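Local coordinates for bifunctional GH43-CE protein (Bacteroides eggerthii, PDB 6MLY) that probably hydrolyses xylan chains as a family 43 beta-xylosidase, and joins this glycosidase module to a carbohydrate esterase domain, at residues F459-S462 / W468-I471. Residues are numbered along the deposited sequence; the frame is centred on the assembly and turned at random.
Sequences FYYS and WKAI
The carbonyl oxygen of Phe459 is gripped by two groups: the backbone N of Ile471 reaches Phe459 O in a weak bond of 3.3 Å, and the guanidinium of Arg518 donates to the same atom. Two residues further along strand 456-462 the pairing tightens, for Tyr461 and Lys469 form an antiparallel hydrogen-bonded pair, with Tyr461 N to Lys469 O at 2.9 Å (N-H...O angle 166°) and Lys469 N to Tyr461 O at 3.0 Å. Above this pair the Tyr461 ring receives Lys469 CB over one face, a CH-pi contact 4.1 Å from its centroid, while Lys469 CD runs on to the phenol end. Ile471 meets the ring at its edge, CG2 lying 3.7 Å from Tyr461 CD2. With chi1 at 78°, Tyr461 CG sits between the backbone N and carbonyl carbon, which swings the ring back over the neighbouring strand. A serine at Tyr461 would probably leave the Lys469 chain without its aromatic support and open a gap beside Ile471. On the other face of the sheet, Ser462 CB packs over the six-membered ring of Trp468, 3.7 Å from its centroid, and Tyr460 CB comes within 3.9 Å of Trp468 CE3; Tyr460 OH bonds to Glu447 on strand 441-449. The whole forms a beta hairpin, 456-462 with 469-476, at the margin of an antiparallel sheet in the concanavalin A-like beta-sandwich domain.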
ATOM      1  N   PHE A 459      -1.201  -6.991   0.791  1.00 74.73           N
ATOM      2  CA  PHE A 459      -1.787  -7.982  -0.112  1.00 75.15           C
ATOM      3  C   PHE A 459      -2.026  -9.299   0.632  1.00 75.37           C
ATOM      4  O   PHE A 459      -1.253  -9.670   1.517  1.00 76.28           O
ATOM      5  CB  PHE A 459      -0.878  -8.215  -1.319  1.00 76.37           C
ATOM      6  CG  PHE A 459      -0.662  -6.991  -2.170  1.00 76.39           C
ATOM      7  CD1 PHE A 459       0.396  -6.133  -1.920  1.00 77.85           C
ATOM      8  CD2 PHE A 459      -1.524  -6.691  -3.216  1.00 76.54           C
ATOM      9  CE1 PHE A 459       0.589  -5.004  -2.705  1.00 77.63           C
ATOM     10  CE2 PHE A 459      -1.327  -5.563  -3.998  1.00 76.48           C
ATOM     11  CZ  PHE A 459      -0.270  -4.720  -3.741  1.00 76.91           C
ATOM     12  N   TYR A 460      -3.108  -9.987   0.248  1.00 73.90           N
ATOM     13  CA  TYR A 460      -3.460 -11.312   0.748  1.00 73.92           C
ATOM     14  C   TYR A 460      -3.874 -12.198  -0.435  1.00 72.95           C
ATOM     15  O   TYR A 460      -4.205 -11.682  -1.511  1.00 72.99           O
ATOM     16  CB  TYR A 460      -4.635 -11.258   1.731  1.00 74.50           C
ATOM     17  CG  TYR A 460      -4.500 -10.329   2.912  1.00 74.13           C
ATOM     18  CD1 TYR A 460      -4.428 -10.825   4.205  1.00 74.32           C
ATOM     19  CD2 TYR A 460      -4.512  -8.954   2.751  1.00 74.13           C
ATOM     20  CE1 TYR A 460      -4.335  -9.985   5.302  1.00 74.02           C
ATOM     21  CE2 TYR A 460      -4.415  -8.099   3.838  1.00 74.09           C
ATOM     22  CZ  TYR A 460      -4.327  -8.616   5.118  1.00 74.08           C
ATOM     23  OH  TYR A 460      -4.239  -7.775   6.187  1.00 74.46           O
ATOM     24  N   TYR A 461      -3.863 -13.521  -0.213  1.00 72.30           N
ATOM     25  CA  TYR A 461      -4.520 -14.485  -1.101  1.00 71.46           C
ATOM     26  C   TYR A 461      -5.496 -15.322  -0.265  1.00 71.29           C
ATOM     27  O   TYR A 461      -5.588 -15.140   0.942  1.00 71.51           O
ATOM     28  CB  TYR A 461      -3.493 -15.327  -1.862  1.00 72.59           C
ATOM     29  CG  TYR A 461      -2.853 -16.449  -1.084  1.00 73.80           C
ATOM     30  CD1 TYR A 461      -3.452 -17.697  -0.997  1.00 75.19           C
ATOM     31  CD2 TYR A 461      -1.626 -16.281  -0.462  1.00 74.79           C
ATOM     32  CE1 TYR A 461      -2.864 -18.736  -0.293  1.00 76.40           C
ATOM     33  CE2 TYR A 461      -1.019 -17.310   0.241  1.00 75.78           C
ATOM     34  CZ  TYR A 461      -1.640 -18.545   0.324  1.00 76.06           C
ATOM     35  OH  TYR A 461      -1.058 -19.567   1.017  1.00 76.62           O
ATOM     36  N   SER A 462      -6.239 -16.208  -0.932  1.00 71.16           N
ATOM     37  CA  SER A 462      -7.199 -17.085  -0.276  1.00 71.86           C
ATOM     38  C   SER A 462      -7.684 -18.162  -1.260  1.00 72.94           C
ATOM     39  O   SER A 462      -7.795 -17.902  -2.453  1.00 73.23           O
ATOM     40  CB  SER A 462      -8.338 -16.288   0.309  1.00 71.67           C
ATOM     41  OG  SER A 462      -9.377 -17.136   0.774  1.00 72.70           O
ATOM     42  N   TRP A 468      -8.412 -15.625   4.944  1.00 71.91           N
ATOM     43  CA  TRP A 468      -7.465 -14.758   4.227  1.00 70.47           C
ATOM     44  C   TRP A 468      -6.041 -14.928   4.761  1.00 71.24           C
ATOM     45  O   TRP A 468      -5.744 -14.535   5.884  1.00 71.00           O
ATOM     46  CB  TRP A 468      -7.922 -13.291   4.278  1.00 69.46           C
ATOM     47  CG  TRP A 468      -9.098 -13.036   3.390  1.00 69.23           C
ATOM     48  CD1 TRP A 468     -10.405 -12.921   3.761  1.00 69.51           C
ATOM     49  CD2 TRP A 468      -9.077 -12.933   1.958  1.00 68.50           C
ATOM     50  NE1 TRP A 468     -11.197 -12.727   2.661  1.00 69.43           N
ATOM     51  CE2 TRP A 468     -10.409 -12.729   1.541  1.00 68.87           C
ATOM     52  CE3 TRP A 468      -8.064 -12.970   0.993  1.00 68.10           C
ATOM     53  CZ2 TRP A 468     -10.748 -12.571   0.199  1.00 68.54           C
ATOM     54  CZ3 TRP A 468      -8.402 -12.810  -0.333  1.00 68.14           C
ATOM     55  CH2 TRP A 468      -9.727 -12.613  -0.721  1.00 68.16           C
ATOM     56  N   LYS A 469      -5.173 -15.475   3.900  1.00 71.81           N
ATOM     57  CA  LYS A 469      -3.757 -15.732   4.177  1.00 73.63           C
ATOM     58  C   LYS A 469      -2.910 -14.575   3.626  1.00 74.34           C
ATOM     59  O   LYS A 469      -2.831 -14.382   2.411  1.00 75.84           O
ATOM     60  CB  LYS A 469      -3.320 -17.053   3.532  1.00 75.91           C
ATOM     61  CG  LYS A 469      -3.902 -18.317   4.156  1.00 78.13           C
ATOM     62  CD  LYS A 469      -4.113 -19.447   3.157  1.00 80.53           C
ATOM     63  CE  LYS A 469      -4.077 -20.828   3.784  1.00 81.77           C
ATOM     64  NZ  LYS A 469      -2.694 -21.351   3.897  1.00 82.93           N
ATOM     65  N   ALA A 470      -2.274 -13.822   4.532  1.00 75.20           N
ATOM     66  CA  ALA A 470      -1.366 -12.720   4.181  1.00 76.03           C
ATOM     67  C   ALA A 470      -0.200 -13.256   3.341  1.00 76.99           C
ATOM     68  O   ALA A 470       0.212 -14.409   3.521  1.00 77.78           O
ATOM     69  CB  ALA A 470      -0.873 -12.045   5.441  1.00 76.99           C
ATOM     70  N   ILE A 471       0.326 -12.418   2.437  1.00 75.99           N
ATOM     71  CA  ILE A 471       1.436 -12.815   1.567  1.00 76.76           C
ATOM     72  C   ILE A 471       2.260 -11.589   1.148  1.00 77.53           C
ATOM     73  O   ILE A 471       1.716 -10.565   0.695  1.00 78.55           O
ATOM     74  CB  ILE A 471       0.933 -13.604   0.340  1.00 76.85           C
ATOM     75  CG1 ILE A 471       2.075 -13.911  -0.636  1.00 77.22           C
ATOM     76  CG2 ILE A 471      -0.213 -12.876  -0.345  1.00 77.25           C
ATOM     77  CD1 ILE A 471       1.765 -15.006  -1.635  1.00 77.81           C
TER